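Local coordinates for putative uncharacterized protein (Ustilago maydis, PDB 4GNX) that probably serves as the small, OB-fold subunit of replication protein A, the complex that binds single-stranded DNA, at residues K3-N9 and Q19-V24; I8-L13 and T39-V45; G32-L36 and E46-T50. All coordinates share one frame; numbering follows the deposited sequence.

Contact 1 (K3-N9 and Q19-V24)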
loop_
_atom_site.group_PDB
_atom_site.type_symbol
_atom_site.label_atom_id
_atom_site.label_comp_id
_atom_site.label_asym_id
_atom_site.label_seq_id
_atom_site.Cartn_x
_atom_site.Cartn_y
_atom_site.Cartn_z
ATOM N N LYS A 3 -10.917 -7.204 29.117
ATOM C CA LYS A 3 -9.789 -6.300 29.111
ATOM C C LYS A 3 -8.989 -6.536 27.853
ATOM O O LYS A 3 -8.718 -7.682 27.496
ATOM C CB LYS A 3 -8.880 -6.569 30.310
ATOM C CG LYS A 3 -8.943 -5.523 31.406
ATOM C CD LYS A 3 -7.566 -5.261 32.001
ATOM C CE LYS A 3 -6.969 -6.512 32.624
ATOM N NZ LYS A 3 -5.528 -6.354 32.961
ATOM N N PRO A 4 -8.603 -5.455 27.175
ATOM C CA PRO A 4 -7.677 -5.585 26.072
ATOM C C PRO A 4 -6.462 -6.383 26.499
ATOM O O PRO A 4 -6.052 -6.301 27.651
ATOM C CB PRO A 4 -7.299 -4.135 25.775
ATOM C CG PRO A 4 -8.555 -3.386 26.084
ATOM C CD PRO A 4 -9.159 -4.092 27.272
ATOM N N THR A 5 -5.922 -7.166 25.567
ATOM C CA THR A 5 -4.700 -7.912 25.779
ATOM C C THR A 5 -3.590 -7.398 24.855
ATOM O O THR A 5 -3.462 -7.874 23.736
ATOM C CB THR A 5 -4.963 -9.415 25.587
ATOM O OG1 THR A 5 -5.707 -9.884 26.709
ATOM C CG2 THR A 5 -3.673 -10.207 25.540
ATOM N N PRO A 6 -2.777 -6.424 25.323
ATOM C CA PRO A 6 -1.685 -5.862 24.518
ATOM C C PRO A 6 -0.851 -6.892 23.749
ATOM O O PRO A 6 -0.518 -7.957 24.291
ATOM C CB PRO A 6 -0.797 -5.145 25.566
ATOM C CG PRO A 6 -1.323 -5.557 26.892
ATOM C CD PRO A 6 -2.775 -5.851 26.678
ATOM N N LEU A 7 -0.511 -6.555 22.504
ATOM C CA LEU A 7 0.461 -7.315 21.703
ATOM C C LEU A 7 1.791 -6.745 22.038
ATOM O O LEU A 7 2.049 -5.578 21.743
ATOM C CB LEU A 7 0.222 -7.097 20.212
ATOM C CG LEU A 7 0.845 -8.084 19.240
ATOM C CD1 LEU A 7 0.312 -9.500 19.454
ATOM C CD2 LEU A 7 0.598 -7.610 17.818
ATOM N N ILE A 8 2.654 -7.534 22.656
ATOM C CA ILE A 8 3.893 -6.956 23.144
ATOM C C ILE A 8 5.134 -7.717 22.677
ATOM O O ILE A 8 5.034 -8.824 22.143
ATOM C CB ILE A 8 3.855 -6.746 24.689
ATOM C CG1 ILE A 8 4.019 -8.069 25.425
ATOM C CG2 ILE A 8 2.577 -6.021 25.112
ATOM C CD1 ILE A 8 4.792 -7.929 26.708
ATOM N N ASN A 9 6.289 -7.080 22.827
ATOM C CA ASN A 9 7.551 -7.742 22.645
ATOM C C ASN A 9 8.208 -7.896 24.017
ATOM O O ASN A 9 7.602 -7.541 25.034
ATOM C CB ASN A 9 8.421 -6.992 21.625
ATOM C CG ASN A 9 8.677 -5.524 21.990
ATOM O OD1 ASN A 9 8.725 -4.675 21.103
ATOM N ND2 ASN A 9 8.896 -5.230 23.275
ATOM N N GLN A 19 -0.232 -8.993 34.518
ATOM C CA GLN A 19 -1.280 -8.786 33.531
ATOM C C GLN A 19 -1.173 -9.773 32.390
ATOM O O GLN A 19 -0.111 -10.345 32.129
ATOM C CB GLN A 19 -1.224 -7.376 32.967
ATOM C CG GLN A 19 -1.227 -6.274 33.997
ATOM C CD GLN A 19 -2.615 -5.772 34.242
ATOM O OE1 GLN A 19 -3.354 -6.314 35.082
ATOM N NE2 GLN A 19 -2.989 -4.718 33.519
ATOM N N THR A 20 -2.292 -9.965 31.712
ATOM C CA THR A 20 -2.367 -10.924 30.642
ATOM C C THR A 20 -1.939 -10.254 29.375
ATOM O O THR A 20 -2.535 -9.260 28.978
ATOM C CB THR A 20 -3.793 -11.425 30.481
ATOM O OG1 THR A 20 -4.126 -12.202 31.634
ATOM C CG2 THR A 20 -3.900 -12.291 29.258
ATOM N N VAL A 21 -0.902 -10.779 28.745
ATOM C CA VAL A 21 -0.476 -10.224 27.479
ATOM C C VAL A 21 -0.583 -11.227 26.329
ATOM O O VAL A 21 -0.987 -12.393 26.510
ATOM C CB VAL A 21 0.962 -9.705 27.552
ATOM C CG1 VAL A 21 1.094 -8.616 28.612
ATOM C CG2 VAL A 21 1.922 -10.858 27.790
ATOM N N ARG A 22 -0.203 -10.764 25.147
ATOM C CA ARG A 22 -0.167 -11.602 23.973
ATOM C C ARG A 22 1.176 -11.374 23.325
ATOM O O ARG A 22 1.601 -10.236 23.186
ATOM C CB ARG A 22 -1.283 -11.188 23.044
ATOM C CG ARG A 22 -1.469 -12.102 21.858
ATOM C CD ARG A 22 -2.906 -12.006 21.342
ATOM N NE ARG A 22 -3.819 -12.766 22.194
ATOM C CZ ARG A 22 -5.139 -12.686 22.132
ATOM N NH1 ARG A 22 -5.701 -11.880 21.253
ATOM N NH2 ARG A 22 -5.899 -13.406 22.952
ATOM N N ILE A 23 1.863 -12.444 22.948
ATOM C CA ILE A 23 3.220 -12.314 22.391
ATOM C C ILE A 23 3.506 -13.381 21.328
ATOM O O ILE A 23 3.088 -14.545 21.477
ATOM C CB ILE A 23 4.303 -12.271 23.502
ATOM C CG1 ILE A 23 5.695 -12.274 22.905
ATOM C CG2 ILE A 23 4.230 -13.481 24.399
ATOM C CD1 ILE A 23 6.725 -11.545 23.744
ATOM N N VAL A 24 4.200 -12.969 20.263
ATOM C CA VAL A 24 4.522 -13.844 19.138
ATOM C C VAL A 24 6.019 -14.069 19.030
ATOM O O VAL A 24 6.812 -13.147 19.175
ATOM C CB VAL A 24 4.051 -13.255 17.789
ATOM C CG1 VAL A 24 4.313 -14.242 16.658
ATOM C CG2 VAL A 24 2.566 -12.920 17.817
#

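Contact 2 (I8-L13 and T39-V45)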
loop_
_atom_site.group_PDB
_atom_site.type_symbol
_atom_site.label_atom_id
_atom_site.label_comp_id
_atom_site.label_asym_id
_atom_site.label_seq_id
_atom_site.Cartn_x
_atom_site.Cartn_y
_atom_site.Cartn_z
ATOM N N ILE A 8 2.654 -7.534 22.656
ATOM C CA ILE A 8 3.893 -6.956 23.144
ATOM C C ILE A 8 5.134 -7.717 22.677
ATOM O O ILE A 8 5.034 -8.824 22.143
ATOM C CB ILE A 8 3.855 -6.746 24.689
ATOM C CG1 ILE A 8 4.019 -8.069 25.425
ATOM C CG2 ILE A 8 2.577 -6.021 25.112
ATOM C CD1 ILE A 8 4.792 -7.929 26.708
ATOM N N ASN A 9 6.289 -7.080 22.827
ATOM C CA ASN A 9 7.551 -7.742 22.645
ATOM C C ASN A 9 8.208 -7.896 24.017
ATOM O O ASN A 9 7.602 -7.541 25.034
ATOM C CB ASN A 9 8.421 -6.992 21.625
ATOM C CG ASN A 9 8.677 -5.524 21.990
ATOM O OD1 ASN A 9 8.725 -4.675 21.103
ATOM N ND2 ASN A 9 8.896 -5.230 23.275
ATOM N N SER A 10 9.428 -8.429 24.056
ATOM C CA SER A 10 10.046 -8.795 25.323
ATOM C C SER A 10 10.378 -7.572 26.204
ATOM O O SER A 10 10.431 -7.667 27.439
ATOM C CB SER A 10 11.291 -9.650 25.077
ATOM O OG SER A 10 12.233 -9.006 24.230
ATOM N N SER A 11 10.574 -6.420 25.573
ATOM C CA SER A 11 11.012 -5.256 26.301
ATOM C C SER A 11 9.851 -4.594 27.021
ATOM O O SER A 11 10.052 -3.796 27.915
ATOM C CB SER A 11 11.696 -4.271 25.371
ATOM O OG SER A 11 10.771 -3.285 24.991
ATOM N N MET A 12 8.638 -4.937 26.640
ATOM C CA MET A 12 7.461 -4.380 27.277
ATOM C C MET A 12 6.991 -5.189 28.481
ATOM O O MET A 12 6.079 -4.784 29.187
ATOM C CB MET A 12 6.337 -4.230 26.263
ATOM C CG MET A 12 6.668 -3.207 25.191
ATOM S SD MET A 12 5.583 -3.185 23.747
ATOM C CE MET A 12 4.016 -2.657 24.448
ATOM N N LEU A 13 7.620 -6.326 28.738
ATOM C CA LEU A 13 7.203 -7.157 29.866
ATOM C C LEU A 13 7.086 -6.380 31.168
ATOM O O LEU A 13 6.056 -6.455 31.817
ATOM C CB LEU A 13 8.137 -8.348 30.058
ATOM C CG LEU A 13 8.124 -9.338 28.895
ATOM C CD1 LEU A 13 9.294 -10.273 29.058
ATOM C CD2 LEU A 13 6.832 -10.125 28.805
ATOM N N THR A 39 11.437 -13.070 20.206
ATOM C CA THR A 39 10.453 -12.051 19.873
ATOM C C THR A 39 10.907 -11.154 18.721
ATOM O O THR A 39 12.095 -11.091 18.434
ATOM C CB THR A 39 10.159 -11.141 21.076
ATOM O OG1 THR A 39 10.188 -11.902 22.267
ATOM C CG2 THR A 39 8.772 -10.625 20.959
ATOM N N SER A 40 9.951 -10.466 18.081
ATOM C CA SER A 40 10.221 -9.413 17.101
ATOM C C SER A 40 11.234 -8.420 17.632
ATOM O O SER A 40 12.006 -7.831 16.887
ATOM C CB SER A 40 8.930 -8.673 16.770
ATOM O OG SER A 40 8.340 -8.114 17.931
ATOM N N ASP A 41 11.185 -8.244 18.943
ATOM C CA ASP A 41 12.113 -7.468 19.730
ATOM C C ASP A 41 13.561 -7.912 19.556
ATOM O O ASP A 41 14.485 -7.153 19.846
ATOM C CB ASP A 41 11.733 -7.702 21.188
ATOM C CG ASP A 41 12.002 -6.510 22.058
ATOM O OD1 ASP A 41 12.494 -6.706 23.183
ATOM O OD2 ASP A 41 11.725 -5.376 21.629
ATOM N N LEU A 42 13.741 -9.148 19.096
ATOM C CA LEU A 42 15.019 -9.884 19.109
ATOM C C LEU A 42 15.416 -10.412 20.469
ATOM O O LEU A 42 16.453 -11.054 20.607
ATOM C CB LEU A 42 16.170 -9.097 18.502
ATOM C CG LEU A 42 16.174 -9.060 16.976
ATOM C CD1 LEU A 42 17.516 -8.542 16.486
ATOM C CD2 LEU A 42 15.856 -10.424 16.375
ATOM N N GLY A 43 14.575 -10.163 21.465
ATOM C CA GLY A 43 14.804 -10.685 22.805
ATOM C C GLY A 43 14.100 -11.995 23.082
ATOM O O GLY A 43 13.065 -12.276 22.518
ATOM N N ASN A 44 14.678 -12.798 23.966
ATOM C CA ASN A 44 14.152 -14.121 24.271
ATOM C C ASN A 44 13.300 -14.073 25.523
ATOM O O ASN A 44 13.452 -13.155 26.324
ATOM C CB ASN A 44 15.293 -15.131 24.391
ATOM C CG ASN A 44 15.900 -15.513 23.037
ATOM O OD1 ASN A 44 16.912 -16.188 22.985
ATOM N ND2 ASN A 44 15.277 -15.088 21.944
ATOM N N VAL A 45 12.377 -15.029 25.660
ATOM C CA VAL A 45 11.345 -15.018 26.708
ATOM C C VAL A 45 11.066 -16.454 27.144
ATOM O O VAL A 45 10.882 -17.341 26.295
ATOM C CB VAL A 45 10.011 -14.392 26.218
ATOM C CG1 VAL A 45 8.940 -14.470 27.292
ATOM C CG2 VAL A 45 10.196 -12.941 25.845
#

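Contact 3 (G32-L36 and E46-T50)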
loop_
_atom_site.group_PDB
_atom_site.type_symbol
_atom_site.label_atom_id
_atom_site.label_comp_id
_atom_site.label_asym_id
_atom_site.label_seq_id
_atom_site.Cartn_x
_atom_site.Cartn_y
_atom_site.Cartn_z
ATOM N N GLY A 32 10.941 -29.549 28.512
ATOM C CA GLY A 32 9.807 -29.972 29.322
ATOM C C GLY A 32 8.594 -29.101 29.059
ATOM O O GLY A 32 8.119 -28.999 27.932
ATOM N N ASN A 33 8.096 -28.462 30.107
ATOM C CA ASN A 33 6.984 -27.531 29.987
ATOM C C ASN A 33 7.449 -26.085 29.897
ATOM O O ASN A 33 6.675 -25.177 30.079
ATOM C CB ASN A 33 6.017 -27.716 31.154
ATOM C CG ASN A 33 5.308 -29.062 31.118
ATOM O OD1 ASN A 33 5.736 -29.986 30.414
ATOM N ND2 ASN A 33 4.213 -29.180 31.880
ATOM N N THR A 34 8.717 -25.873 29.603
ATOM C CA THR A 34 9.201 -24.533 29.387
ATOM C C THR A 34 9.498 -24.352 27.910
ATOM O O THR A 34 10.077 -25.232 27.271
ATOM C CB THR A 34 10.445 -24.238 30.244
ATOM O OG1 THR A 34 10.145 -24.525 31.618
ATOM C CG2 THR A 34 10.861 -22.768 30.131
ATOM N N LEU A 35 9.087 -23.213 27.368
ATOM C CA LEU A 35 9.369 -22.875 25.990
ATOM C C LEU A 35 10.282 -21.674 25.968
ATOM O O LEU A 35 10.059 -20.707 26.706
ATOM C CB LEU A 35 8.067 -22.502 25.288
ATOM C CG LEU A 35 8.177 -21.732 23.978
ATOM C CD1 LEU A 35 8.682 -22.649 22.881
ATOM C CD2 LEU A 35 6.840 -21.135 23.582
ATOM N N LEU A 36 11.303 -21.720 25.123
ATOM C CA LEU A 36 12.089 -20.524 24.870
ATOM C C LEU A 36 11.728 -19.914 23.518
ATOM O O LEU A 36 11.812 -20.567 22.469
ATOM C CB LEU A 36 13.586 -20.784 24.980
ATOM C CG LEU A 36 14.422 -19.517 25.202
ATOM C CD1 LEU A 36 13.975 -18.755 26.441
ATOM C CD2 LEU A 36 15.893 -19.874 25.312
ATOM N N GLU A 46 11.017 -16.674 28.461
ATOM C CA GLU A 46 10.788 -18.002 29.025
ATOM C C GLU A 46 9.291 -18.168 29.268
ATOM O O GLU A 46 8.695 -17.378 29.998
ATOM C CB GLU A 46 11.548 -18.118 30.336
ATOM C CG GLU A 46 12.550 -19.258 30.421
ATOM C CD GLU A 46 13.420 -19.178 31.678
ATOM O OE1 GLU A 46 12.911 -18.765 32.746
ATOM O OE2 GLU A 46 14.620 -19.530 31.611
ATOM N N ILE A 47 8.668 -19.169 28.646
ATOM C CA ILE A 47 7.224 -19.393 28.830
ATOM C C ILE A 47 6.934 -20.732 29.516
ATOM O O ILE A 47 7.440 -21.773 29.107
ATOM C CB ILE A 47 6.450 -19.352 27.495
ATOM C CG1 ILE A 47 7.021 -18.284 26.550
ATOM C CG2 ILE A 47 4.955 -19.167 27.752
ATOM C CD1 ILE A 47 6.053 -17.179 26.183
ATOM N N ALA A 48 6.126 -20.692 30.567
ATOM C CA ALA A 48 5.730 -21.890 31.286
ATOM C C ALA A 48 4.468 -22.391 30.627
ATOM O O ALA A 48 3.442 -21.704 30.600
ATOM C CB ALA A 48 5.507 -21.603 32.763
ATOM N N MET A 49 4.558 -23.598 30.089
ATOM C CA MET A 49 3.539 -24.155 29.233
ATOM C C MET A 49 2.548 -25.057 29.984
ATOM O O MET A 49 2.917 -25.761 30.932
ATOM C CB MET A 49 4.240 -24.925 28.111
ATOM C CG MET A 49 3.570 -24.858 26.745
ATOM S SD MET A 49 3.225 -23.205 26.099
ATOM C CE MET A 49 4.798 -22.412 26.436
ATOM N N THR A 50 1.289 -25.005 29.547
ATOM C CA THR A 50 0.234 -25.941 29.949
ATOM C C THR A 50 0.647 -27.393 29.646
ATOM O O THR A 50 1.325 -27.654 28.651
ATOM C CB THR A 50 -1.097 -25.575 29.233
ATOM O OG1 THR A 50 -1.653 -24.419 29.849
ATOM C CG2 THR A 50 -2.143 -26.664 29.321
#

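Contact 1 (K3-N9 and Q19-V24)
Two backbone hydrogen bonds bracket Leu7 and tie the N-terminal arm to strand 20-31. Ile8 N gives its hydrogen to Arg22 O at 2.9 Å, nearly straight with 165° at the hydrogen. Arg22 N returns the favour to Pro6 O at 3.0 Å, more bent at 143°. One residue of the strand thus serves both bonds, and Leu7 pairs with Arg22 in a short parallel bridge. At the outer end Lys3 NZ makes only a weak hydrogen bond to Gln19 OE1, the two side chains crossing at about a right angle.

Around Arg22 the packing is mixed. Thr5 CG2 sits over one face of the guanidinium, 4.1 Å above its plane and displaced toward the rim. This methyl is placed there by a torsion that sets it anti to the Thr5 backbone N, and it also rests 3.6 Å from Arg22 CB. The polar end of the arginine is engaged beyond this contact: NE bonds to Thr64 OG1 on strand 60-68, and NH1 forms a salt bridge with Glu60 of a partner chain. Further along, Leu7 CD1 lies 4.0 Å from Arg22 CG, while the Leu7 side chain also packs on Val99 and Val100 of helix 93-104.

On the other face of the strand, Ile8 CG1 meets Val21 CB at 4.1 Å, the side chains crossing roughly at right angles, and Ile23 CD1 lies against Ile8 O at 3.6 Å. Val21 and Ile23 both go on to touch Phe74.

The chemistry divides accordingly. Backbone bonds fix the arm along the strand, the isoleucine and valine side join the barrel interior, and Arg22 carries its charge across to the neighbouring subunit, where an acidic residue probably offsets it.

Contact 2 (I8-L13 and T39-V45)
Asn9 faces Asp41, and Ser10 faces Gly43, where the first turn after the N-terminal arm meets the loop joining strands 34-39 and 44-48 of the OB fold. Residues 10-13 have helical backbone angles, and Met12 N bonds to Asn9 O at 3.2 Å. Across from them Thr39 to Leu42 form a type I beta turn that brings the hairpin loop round.

The polar link is made by Ser10 OG, which donates to Asp41 OD1 at 2.5 Å. It meets the oxygen on the anti side, 19° out of the carboxylate plane. With chi1 56° the serine OG lies between its own backbone N and carbonyl carbon, which turns it to the loop. Beside it the Asn9 amide is stacked on the Asp41 carboxylate, the two planes 21° apart. Ser40 OG lies near Asn9 CB and is hydrogen-bonded to Glu97 of helix 93-104.

Beneath these groups the contact becomes apolar. Thr39 CG2 touches Asn9 CA at 3.6 Å. Val45 CG2 reaches Ser10 CB at 3.6 Å and, more loosely, Leu13 CD1 at 4.3 Å; both Leu13 and Val45 also pack on Phe74.

The loop is braced from within: Gly43 O accepts Thr39 N and Thr39 OG1, each at 2.9 Å, from opposite faces of its carbonyl plane.

Contact 3 (G32-L36 and E46-T50)
Leu35 and Ile47 form the hydrogen-bonded pair at the middle of this antiparallel contact. Leu35 N reaches Ile47 O and Ile47 N reaches Leu35 O, both at 2.8 Å, with angles of 166° and 170° at the hydrogens, so each residue is held by two well-aligned bonds. A third bond, from Met49 N to Asn33 O at 2.6 Å, carries the pairing past the end of strand 44-48.

The side chains of Leu35 and Ile47 lie side by side, pointing the same way, with Leu35 CD2 4.1 Å from Ile47 CG1. Met49 arrives on the same side from farther along the chain. Its side chain is bent at chi2 and chi3, which folds the methyl CE back over the leucine, 3.5 Å from Leu35 CB. On the opposite face Thr34 CG2 meets Glu46 CG at 3.9 Å, a diagonal touch between the two non-hydrogen-bonded pairs, Thr34 with Ala48 and Leu36 with Glu46. Leu36 CD1 swings over the Glu46 backbone at 4.1 Å from its N.

Neighbouring strands hold this hairpin from both flanks. Leu35 packs on Val27 and Val30 of strand 20-31, whereas Ile47 packs on Phe74 and Ala76 of strand 73-81, and Met49 on Ile79. The Ala48 backbone is hydrogen-bonded to Phe74 and Ala76, joining strand 44-48 to strand 73-81.

With strand 34-39 bonded to strand 20-31 on its other edge, the arrangement is the meander of the OB fold, whose third strand meets the last and closes the five-stranded barrel, burying Leu35 and Ile47.

Overall arrangement
From the N terminus, contact 1 closes the first loop, laying the arm 3-9 along the start of strand 20-31. Contact 2 starts from the end of that same arm, sharing Ile8 and Asn9, but its partner, the hairpin loop, comes only after strand 20-31 and most of strand 34-39 in the chain; because 19-24 lies between 8-13 and 39-45, contacts 1 and 2 cross. Contact 3 follows contact 1 in series and crosses contact 2, since 39-45 lies between its two segments. Packing of Ile23 CD1 on Thr39 CG2 joins contacts 1 and 2, and Val45 O against Leu36 CD1 joins 2 and 3. Contacts 1 and 3 have centres about 17 Å apart, on opposite sides of the chain's centre.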